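Local atomic coordinates of phosphopantetheine adenylyltransferase (Archaeoglobus fulgidus, PDB entry 3DO8), a protein that probably transfers an adenylyl group reversibly from ATP to 4'-phosphopantetheine, yielding dephospho-CoA and pyrophosphate in coenzyme A biosynthesis. Residues Pro11-Glu14 with Gly15-Lys18; Phe51-Arg54 with Ala55-Lys59; Asn77-Gly80 with Lys81-Asp84. One frame throughout, in Å; residues are numbered along the deposited sequence.

How the contacts relate
All three contacts belong to one Rossmann-like nucleotidyltransferase domain built on a five-stranded parallel sheet in the order 71-75, 31-36, 3-7, 89-92, 116-121. They follow one another along the chain. Contact 1 forms the start of helix 14-27, just after the central strand 3-7; contact 2 is the opening of helix 51-66, which precedes edge strand 71-75; contact 3 is a double turn between strands 71-75 and 89-92. The centres of contacts 1 and 2 are about 13 Å apart, with nearest atoms about 4 Å apart. The centre of contact 3 lies about 22 and 20 Å from theirs, beside helix 97-110 and away from the probable nucleotide site at contact 1.

Contact 1. Residues Pro11-Glu14 with Gly15-Lys18; sequences PLHE and GHKK
The imidazoles of His13 and His16 lie face to face at the start of helix 14-27, their centroids 3.8 Å apart and their planes inclined by 18°. Together with Glu14 and Gly15 they spell His-Glu-Gly-His, which at this place in the fold is consistent with the HIGH-type motif of nucleotidyltransferases. His16 CD2 sits over the middle of the His13 ring, whereas His13 CE1 meets the His16 ring nearer its rim. The His13 side chain starts away from the helix but doubles back: with chi1 at 58°, CG falls between the backbone N and the carbonyl carbon, bringing the ring over the first turn. At the edge of that ring, near its plane, Gly15 N lies 3.0 Å from His13 ND1; the absence of a beta carbon on Gly15 lets the imidazole settle so low. Leu12 CD2 packs 3.6 Å from His16 CB, and Trp122 meets both imidazoles edge-to-face. His13 occupies the N-cap position, and its O receives Lys17 N at 3.0 Å in the carbonyl plane, with 160° at the hydrogen.

Glu14, by contrast, is exposed and meets its neighbours more loosely within the turn. Its bent chain brings OE2 within 3.5 Å of Lys18 CG, but Lys18 NZ stays 5.0 Å from that Glu14 OE2. The carboxylate pairs with Arg138, while the extended chain of the buried Lys18 carries NZ to Ser133 and, weakly, to Thr116 of the second subunit. The stack brings His13 NE2 and His16 NE2 to 3.2 Å, without a hydrogen bond between them, beside the amino end of a helix. The local helix dipole would probably favour an anion here, as where related enzymes hold the phosphates of their nucleotide.

Contact 2. Residues Phe51-Arg54 with Ala55-Lys59; sequences FAIR and AENVK
Phe51 lays one face of its ring over the methyl group of Ala55, one turn further along helix 51-66, with CZ 4.2 Å from Ala55 CB. The methyl is displaced toward the ring's rim. CG stands anti to the backbone N of Phe51 (chi1 166°), which swings the ring along the helix in the direction of Ala55. The ring also touches Val35 and makes a cation-pi contact with Lys74, while Ala55 and Val58 meet Ile72 and Ile33, respectively; this side of the helix therefore lies against strands 31-36 and 71-75.

Beneath these side chains run regular i to i+4 backbone bonds. Ala55 N gives a nearly straight one to Phe51 O (2.8 Å, 174° at the hydrogen), and Val58 N reaches Arg54 O at 3.0 Å. Ala52 O is shared: it accepts Glu56 N, and a water donates to it at 2.7 Å. That water also donates to Glu56 OE2, although the position of this oxygen is doubtful.

On a more exposed side, Asn57 folds its amide back toward the preceding turn. Its CG comes within 3.1 Å of Ile53 O, yet neither amide end bonds to that oxygen, and ND2 lies 3.8 Å from Ile53 CG2, the branch that runs beside the carbonyl carbon.

Arg54 is buried and turns away from the following residues. A bend at chi3 turns its guanidinium to meet its partners: NE donates to Leu49 O, NH1 to Thr8 O and NH2 to Thr36 O, while NH2 also forms a salt bridge with Asp38 OD1. Since Asp38 OD1 also accepts Phe51 N, one carboxylate joins the start of the helix to a guanidinium whose rotation is probably fixed by four partners.

Contact 3. Residues Asn77-Gly80 with Lys81-Asp84; sequences NPYG and KTLD
The Tyr79 ring carries Leu83 on one face: CD1 stands 3.7 Å from the ring centroid and 18° off the normal, a CH-pi contact. At the edges, Asn77 OD1 lies in the plane of the ring and Thr82 OG1 near it. The scaffold is a pair of overlapping beta turns, type I from Asn77 to Gly80 and type II' from Tyr79 to Thr82, in the loop between strands 71-75 and 89-92. Leu83 crosses the ring obliquely, its CG 3.5 Å from Tyr79 CD1. Met99, Ile103 and Lys106 of helix 97-110 also touch the tyrosine, so the ring joins the double turn to that helix. A serine in place of Tyr79 would probably leave Leu83 without the flat surface it rests on and open a gap toward helix 97-110.

Asn77 braces the first turn. Its OD1 accepts Tyr79 N at 2.8 Å, closing an Asx turn with the donor above the amide plane; ND2 makes a weak bond to Gly80 O. Gly80 N to Asn77 O, at 3.1 Å, closes the type I turn itself.

The second turn converges on Tyr79 O, which is gripped by two donors from one residue. Thr82 N reaches it at 2.9 Å from 35° out of the carbonyl plane, while Thr82 OG1 donates at 2.6 Å within that plane, onto a lone pair. The threonine's chi1 of 64° puts the hydroxyl between its own N and carbonyl carbon, where it can point back at the turn. Gly80, with its positive phi, suits the first corner of a type II' turn. Just beyond, a water spans the bend, donating to Gly80 O at 2.8 Å and accepting from Leu83 N at 2.9 Å.

Contact 1. Residues Pro11-Glu14 with Gly15-Lys18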
ATOM      1  N   PRO A  11       3.519  21.296  -3.817  1.00 17.40           N
ATOM      2  CA  PRO A  11       4.830  20.876  -4.285  1.00 17.68           C
ATOM      3  C   PRO A  11       4.909  19.347  -4.165  1.00 17.09           C
ATOM      4  O   PRO A  11       3.973  18.700  -3.678  1.00 17.46           O
ATOM      5  CB  PRO A  11       5.783  21.513  -3.290  1.00 18.11           C
ATOM      6  CG  PRO A  11       5.037  21.538  -2.076  1.00 19.56           C
ATOM      7  CD  PRO A  11       3.587  21.756  -2.428  1.00 18.87           C
ATOM      8  N   LEU A  12       6.006  18.793  -4.656  1.00 17.04           N
ATOM      9  CA  LEU A  12       6.259  17.366  -4.566  1.00 16.16           C
ATOM     10  C   LEU A  12       6.870  17.076  -3.201  1.00 15.29           C
ATOM     11  O   LEU A  12       8.065  17.348  -2.980  1.00 16.60           O
ATOM     12  CB  LEU A  12       7.187  16.938  -5.695  1.00 16.49           C
ATOM     13  CG  LEU A  12       7.443  15.433  -5.864  1.00 18.74           C
ATOM     14  CD1 LEU A  12       8.060  14.736  -4.658  1.00 25.35           C
ATOM     15  CD2 LEU A  12       6.221  14.727  -6.197  1.00 20.51           C
ATOM     16  N   HIS A  13       6.057  16.569  -2.273  1.00 14.14           N
ATOM     17  CA  HIS A  13       6.452  16.453  -0.862  1.00 15.00           C
ATOM     18  C   HIS A  13       6.660  15.017  -0.444  1.00 13.50           C
ATOM     19  O   HIS A  13       6.523  14.089  -1.266  1.00 13.42           O
ATOM     20  CB  HIS A  13       5.449  17.170   0.050  1.00 15.48           C
ATOM     21  CG  HIS A  13       4.036  16.685  -0.052  1.00 15.70           C
ATOM     22  ND1 HIS A  13       3.666  15.366   0.134  1.00 17.16           N
ATOM     23  CD2 HIS A  13       2.890  17.361  -0.322  1.00 17.76           C
ATOM     24  CE1 HIS A  13       2.353  15.264   0.011  1.00 18.91           C
ATOM     25  NE2 HIS A  13       1.860  16.459  -0.270  1.00 18.16           N
ATOM     26  N   GLU A  14       7.014  14.818   0.816  1.00 14.72           N
ATOM     27  CA  GLU A  14       7.418  13.510   1.313  1.00 14.66           C
ATOM     28  C   GLU A  14       6.268  12.503   1.207  1.00 13.85           C
ATOM     29  O   GLU A  14       6.487  11.325   0.921  1.00 14.59           O
ATOM     30  CB  GLU A  14       7.951  13.610   2.755  1.00 15.83           C
ATOM     31  CG  GLU A  14       8.270  12.242   3.381  1.00 19.31           C
ATOM     32  CD  GLU A  14       9.213  11.381   2.520  1.00 27.14           C
ATOM     33  OE1 GLU A  14      10.162  11.954   1.908  1.00 35.57           O
ATOM     34  OE2 GLU A  14       9.028  10.131   2.463  1.00 31.01           O
ATOM     35  N   GLY A  15       5.042  12.983   1.378  1.00 13.70           N
ATOM     36  CA  GLY A  15       3.866  12.149   1.170  1.00 13.84           C
ATOM     37  C   GLY A  15       3.801  11.590  -0.242  1.00 13.31           C
ATOM     38  O   GLY A  15       3.603  10.378  -0.459  1.00 13.77           O
ATOM     39  N   HIS A  16       3.956  12.475  -1.232  1.00 12.59           N
ATOM     40  CA  HIS A  16       3.954  12.046  -2.625  1.00 13.43           C
ATOM     41  C   HIS A  16       5.058  11.014  -2.851  1.00 13.14           C
ATOM     42  O   HIS A  16       4.889  10.042  -3.592  1.00 13.69           O
ATOM     43  CB  HIS A  16       4.190  13.173  -3.617  1.00 13.25           C
ATOM     44  CG  HIS A  16       3.170  14.264  -3.591  1.00 14.67           C
ATOM     45  ND1 HIS A  16       1.826  14.066  -3.846  1.00 16.09           N
ATOM     46  CD2 HIS A  16       3.328  15.594  -3.403  1.00 13.92           C
ATOM     47  CE1 HIS A  16       1.204  15.236  -3.785  1.00 14.34           C
ATOM     48  NE2 HIS A  16       2.090  16.169  -3.497  1.00 18.20           N
ATOM     49  N   LYS A  17       6.226  11.253  -2.275  1.00 12.70           N
ATOM     50  CA  LYS A  17       7.328  10.326  -2.427  1.00 13.29           C
ATOM     51  C   LYS A  17       7.019   8.942  -1.855  1.00 12.95           C
ATOM     52  O   LYS A  17       7.425   7.915  -2.436  1.00 13.58           O
ATOM     53  CB  LYS A  17       8.608  10.930  -1.901  1.00 13.51           C
ATOM     54  CG  LYS A  17       8.955  12.218  -2.659  1.00 14.06           C
ATOM     55  CD  LYS A  17      10.194  12.903  -2.095  1.00 15.90           C
ATOM     56  CE  LYS A  17      10.478  14.217  -2.784  1.00 17.87           C
ATOM     57  NZ  LYS A  17      11.678  14.947  -2.230  1.00 18.53           N
ATOM     58  N   LYS A  18       6.245   8.887  -0.770  1.00 12.91           N
ATOM     59  CA  LYS A  18       5.829   7.585  -0.248  1.00 13.91           C
ATOM     60  C   LYS A  18       4.894   6.891  -1.225  1.00 13.08           C
ATOM     61  O   LYS A  18       5.021   5.688  -1.478  1.00 13.01           O
ATOM     62  CB  LYS A  18       5.179   7.713   1.113  1.00 14.14           C
ATOM     63  CG  LYS A  18       6.126   8.170   2.212  1.00 16.78           C
ATOM     64  CD  LYS A  18       5.415   8.475   3.525  1.00 19.10           C
ATOM     65  CE  LYS A  18       6.430   8.593   4.673  1.00 22.60           C
ATOM     66  NZ  LYS A  18       5.699   8.848   5.939  1.00 27.88           N
TER

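Contact 2. Residues Phe51-Arg54 with Ala55-Lys59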
ATOM      1  N   PHE A  51       0.988  22.521 -15.486  1.00 15.67           N
ATOM      2  CA  PHE A  51       1.046  21.082 -15.687  1.00 15.66           C
ATOM      3  C   PHE A  51       2.424  20.623 -16.157  1.00 15.09           C
ATOM      4  O   PHE A  51       2.986  19.694 -15.591  1.00 13.72           O
ATOM      5  CB  PHE A  51      -0.038  20.647 -16.684  1.00 15.91           C
ATOM      6  CG  PHE A  51       0.152  19.250 -17.192  1.00 15.44           C
ATOM      7  CD1 PHE A  51      -0.315  18.179 -16.454  1.00 14.85           C
ATOM      8  CD2 PHE A  51       0.823  19.007 -18.388  1.00 15.25           C
ATOM      9  CE1 PHE A  51      -0.132  16.891 -16.904  1.00 14.77           C
ATOM     10  CE2 PHE A  51       1.048  17.706 -18.824  1.00 15.34           C
ATOM     11  CZ  PHE A  51       0.566  16.654 -18.075  1.00 15.95           C
ATOM     12  N   ALA A  52       2.969  21.245 -17.201  1.00 14.56           N
ATOM     13  CA  ALA A  52       4.246  20.821 -17.751  1.00 14.97           C
ATOM     14  C   ALA A  52       5.360  20.815 -16.699  1.00 14.32           C
ATOM     15  O   ALA A  52       6.213  19.923 -16.694  1.00 15.48           O
ATOM     16  CB  ALA A  52       4.636  21.694 -18.979  1.00 16.41           C
ATOM     17  N   ILE A  53       5.340  21.804 -15.800  1.00 13.52           N
ATOM     18  CA  ILE A  53       6.382  21.913 -14.776  1.00 13.10           C
ATOM     19  C   ILE A  53       6.181  20.829 -13.707  1.00 12.98           C
ATOM     20  O   ILE A  53       7.133  20.166 -13.298  1.00 12.86           O
ATOM     21  CB  ILE A  53       6.376  23.318 -14.134  1.00 14.32           C
ATOM     22  CG1 ILE A  53       6.780  24.370 -15.167  1.00 13.09           C
ATOM     23  CG2 ILE A  53       7.256  23.373 -12.889  1.00 13.71           C
ATOM     24  CD1 ILE A  53       8.162  24.247 -15.712  1.00 16.75           C
ATOM     25  N   ARG A  54       4.939  20.633 -13.271  1.00 11.96           N
ATOM     26  CA  ARG A  54       4.618  19.581 -12.294  1.00 13.00           C
ATOM     27  C   ARG A  54       4.960  18.178 -12.835  1.00 12.32           C
ATOM     28  O   ARG A  54       5.574  17.363 -12.144  1.00 13.11           O
ATOM     29  CB  ARG A  54       3.157  19.690 -11.835  1.00 12.76           C
ATOM     30  CG  ARG A  54       2.910  20.982 -11.061  1.00 14.19           C
ATOM     31  CD  ARG A  54       1.478  21.146 -10.588  1.00 14.34           C
ATOM     32  NE  ARG A  54       0.554  21.480 -11.656  1.00 14.76           N
ATOM     33  CZ  ARG A  54      -0.382  20.685 -12.152  1.00 15.21           C
ATOM     34  NH1 ARG A  54      -0.540  19.440 -11.724  1.00 15.32           N
ATOM     35  NH2 ARG A  54      -1.161  21.170 -13.115  1.00 14.70           N
ATOM     36  N   ALA A  55       4.575  17.911 -14.071  1.00 12.64           N
ATOM     37  CA  ALA A  55       4.913  16.639 -14.725  1.00 12.66           C
ATOM     38  C   ALA A  55       6.428  16.442 -14.792  1.00 13.07           C
ATOM     39  O   ALA A  55       6.921  15.366 -14.473  1.00 12.99           O
ATOM     40  CB  ALA A  55       4.277  16.545 -16.126  1.00 12.53           C
ATOM     41  N   GLU A  56       7.172  17.477 -15.183  1.00 13.42           N
ATOM     42  CA  GLU A  56       8.640  17.358 -15.247  1.00 14.14           C
ATOM     43  C   GLU A  56       9.264  17.164 -13.877  1.00 13.71           C
ATOM     44  O   GLU A  56      10.218  16.402 -13.715  1.00 13.72           O
ATOM     45  CB  GLU A  56       9.270  18.565 -15.970  1.00 16.10           C
ATOM     46  CG  GLU A  56       9.096  18.554 -17.475  1.00 22.93           C
ATOM     47  CD  GLU A  56       9.674  17.287 -18.147  1.00 26.82           C
ATOM     48  OE1 GLU A  56      10.815  16.857 -17.800  1.00 30.93           O
ATOM     49  OE2 GLU A  56       8.977  16.725 -19.017  1.00 33.09           O
ATOM     50  N   ASN A  57       8.701  17.822 -12.869  1.00 12.65           N
ATOM     51  CA  ASN A  57       9.183  17.621 -11.505  1.00 12.31           C
ATOM     52  C   ASN A  57       9.051  16.170 -11.075  1.00 11.13           C
ATOM     53  O   ASN A  57       9.966  15.596 -10.473  1.00 12.57           O
ATOM     54  CB  ASN A  57       8.483  18.544 -10.515  1.00 12.47           C
ATOM     55  CG  ASN A  57       8.890  20.011 -10.695  1.00 13.75           C
ATOM     56  OD1 ASN A  57       9.912  20.316 -11.350  1.00 15.72           O
ATOM     57  ND2 ASN A  57       8.081  20.940 -10.125  1.00 13.88           N
ATOM     58  N   VAL A  58       7.915  15.558 -11.408  1.00 11.74           N
ATOM     59  CA  VAL A  58       7.694  14.143 -11.066  1.00 11.83           C
ATOM     60  C   VAL A  58       8.662  13.263 -11.863  1.00 12.12           C
ATOM     61  O   VAL A  58       9.319  12.382 -11.314  1.00 11.96           O
ATOM     62  CB  VAL A  58       6.262  13.709 -11.334  1.00 11.58           C
ATOM     63  CG1 VAL A  58       6.103  12.164 -11.154  1.00 12.05           C
ATOM     64  CG2 VAL A  58       5.295  14.469 -10.399  1.00 11.65           C
ATOM     65  N   LYS A  59       8.775  13.538 -13.146  1.00 13.04           N
ATOM     66  CA  LYS A  59       9.666  12.758 -14.013  1.00 14.82           C
ATOM     67  C   LYS A  59      11.110  12.801 -13.530  1.00 13.71           C
ATOM     68  O   LYS A  59      11.770  11.749 -13.463  1.00 13.83           O
ATOM     69  CB  LYS A  59       9.564  13.220 -15.464  1.00 15.36           C
ATOM     70  CG  LYS A  59       8.296  12.738 -16.137  1.00 18.62           C
ATOM     71  CD  LYS A  59       8.367  12.947 -17.653  1.00 21.46           C
ATOM     72  CE  LYS A  59       8.276  14.357 -18.009  1.00 26.55           C
ATOM     73  NZ  LYS A  59       8.396  14.528 -19.523  1.00 28.78           N
TER
HETATM   74  O   HOH W   1       6.368  18.292 -18.891  1.00 37.10           O

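Contact 3. Residues Asn77-Gly80 with Lys81-Asp84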
ATOM      1  N   ASN A  77     -10.335  14.679 -15.919  1.00 16.68           N
ATOM      2  CA  ASN A  77     -11.598  14.467 -15.235  1.00 16.46           C
ATOM      3  C   ASN A  77     -11.272  13.730 -13.940  1.00 17.27           C
ATOM      4  O   ASN A  77     -10.153  13.214 -13.783  1.00 15.70           O
ATOM      5  CB  ASN A  77     -12.554  13.691 -16.161  1.00 15.99           C
ATOM      6  CG  ASN A  77     -12.227  12.210 -16.223  1.00 15.62           C
ATOM      7  OD1 ASN A  77     -12.569  11.471 -15.316  1.00 16.24           O
ATOM      8  ND2 ASN A  77     -11.587  11.764 -17.306  1.00 17.12           N
ATOM      9  N   PRO A  78     -12.232  13.678 -12.998  1.00 18.76           N
ATOM     10  CA  PRO A  78     -11.946  13.100 -11.672  1.00 19.15           C
ATOM     11  C   PRO A  78     -11.435  11.654 -11.673  1.00 18.58           C
ATOM     12  O   PRO A  78     -10.734  11.227 -10.750  1.00 20.15           O
ATOM     13  CB  PRO A  78     -13.298  13.150 -10.970  1.00 19.82           C
ATOM     14  CG  PRO A  78     -14.040  14.217 -11.631  1.00 21.04           C
ATOM     15  CD  PRO A  78     -13.600  14.222 -13.085  1.00 19.89           C
ATOM     16  N   TYR A  79     -11.816  10.893 -12.683  1.00 17.34           N
ATOM     17  CA  TYR A  79     -11.456   9.497 -12.766  1.00 16.20           C
ATOM     18  C   TYR A  79     -10.185   9.227 -13.520  1.00 15.47           C
ATOM     19  O   TYR A  79      -9.676   8.097 -13.476  1.00 15.10           O
ATOM     20  CB  TYR A  79     -12.546   8.714 -13.492  1.00 15.90           C
ATOM     21  CG  TYR A  79     -13.842   8.721 -12.762  1.00 15.48           C
ATOM     22  CD1 TYR A  79     -14.173   7.695 -11.889  1.00 17.45           C
ATOM     23  CD2 TYR A  79     -14.745   9.761 -12.922  1.00 14.04           C
ATOM     24  CE1 TYR A  79     -15.361   7.719 -11.216  1.00 16.85           C
ATOM     25  CE2 TYR A  79     -15.927   9.788 -12.243  1.00 16.91           C
ATOM     26  CZ  TYR A  79     -16.239   8.766 -11.386  1.00 15.93           C
ATOM     27  OH  TYR A  79     -17.455   8.785 -10.740  1.00 18.91           O
ATOM     28  N   GLY A  80      -9.700  10.217 -14.260  1.00 15.25           N
ATOM     29  CA  GLY A  80      -8.617   9.968 -15.218  1.00 15.81           C
ATOM     30  C   GLY A  80      -9.026   8.846 -16.130  1.00 15.93           C
ATOM     31  O   GLY A  80     -10.138   8.859 -16.670  1.00 15.35           O
ATOM     32  N   LYS A  81      -8.140   7.864 -16.275  1.00 15.81           N
ATOM     33  CA  LYS A  81      -8.392   6.698 -17.112  1.00 17.49           C
ATOM     34  C   LYS A  81      -8.921   5.482 -16.343  1.00 15.60           C
ATOM     35  O   LYS A  81      -9.047   4.394 -16.894  1.00 15.50           O
ATOM     36  CB  LYS A  81      -7.107   6.259 -17.821  1.00 18.87           C
ATOM     37  CG  LYS A  81      -6.480   7.253 -18.796  1.00 23.70           C
ATOM     38  CD  LYS A  81      -5.316   6.550 -19.525  1.00 24.41           C
ATOM     39  CE  LYS A  81      -4.105   6.187 -18.574  1.00 29.76           C
ATOM     40  NZ  LYS A  81      -3.367   4.909 -18.965  1.00 31.50           N
ATOM     41  N   THR A  82      -9.228   5.658 -15.069  1.00 14.47           N
ATOM     42  CA  THR A  82      -9.467   4.504 -14.218  1.00 14.90           C
ATOM     43  C   THR A  82     -10.816   3.824 -14.410  1.00 14.91           C
ATOM     44  O   THR A  82     -11.045   2.793 -13.829  1.00 15.20           O
ATOM     45  CB  THR A  82      -9.334   4.866 -12.725  1.00 14.78           C
ATOM     46  OG1 THR A  82     -10.348   5.810 -12.400  1.00 13.78           O
ATOM     47  CG2 THR A  82      -7.925   5.398 -12.390  1.00 14.24           C
ATOM     48  N   LEU A  83     -11.715   4.372 -15.248  1.00 14.68           N
ATOM     49  CA  LEU A  83     -12.945   3.658 -15.583  1.00 16.16           C
ATOM     50  C   LEU A  83     -12.810   2.863 -16.866  1.00 17.95           C
ATOM     51  O   LEU A  83     -13.723   2.151 -17.245  1.00 19.26           O
ATOM     52  CB  LEU A  83     -14.114   4.634 -15.726  1.00 15.28           C
ATOM     53  CG  LEU A  83     -14.492   5.402 -14.471  1.00 13.89           C
ATOM     54  CD1 LEU A  83     -15.699   6.275 -14.711  1.00 14.46           C
ATOM     55  CD2 LEU A  83     -14.701   4.461 -13.292  1.00 15.10           C
ATOM     56  N   ASP A  84     -11.679   3.015 -17.544  1.00 18.26           N
ATOM     57  CA  ASP A  84     -11.474   2.478 -18.884  1.00 19.93           C
ATOM     58  C   ASP A  84     -10.367   1.415 -18.833  1.00 20.58           C
ATOM     59  O   ASP A  84     -10.587   0.235 -19.160  1.00 23.22           O
ATOM     60  CB  ASP A  84     -11.100   3.655 -19.807  1.00 20.41           C
ATOM     61  CG  ASP A  84     -11.334   3.371 -21.261  1.00 23.44           C
ATOM     62  OD1 ASP A  84     -12.126   2.456 -21.586  1.00 24.14           O
ATOM     63  OD2 ASP A  84     -10.724   4.094 -22.076  1.00 28.03           O
TER
HETATM   64  O   HOH W   2     -11.784   6.629 -17.107  1.00 19.59           O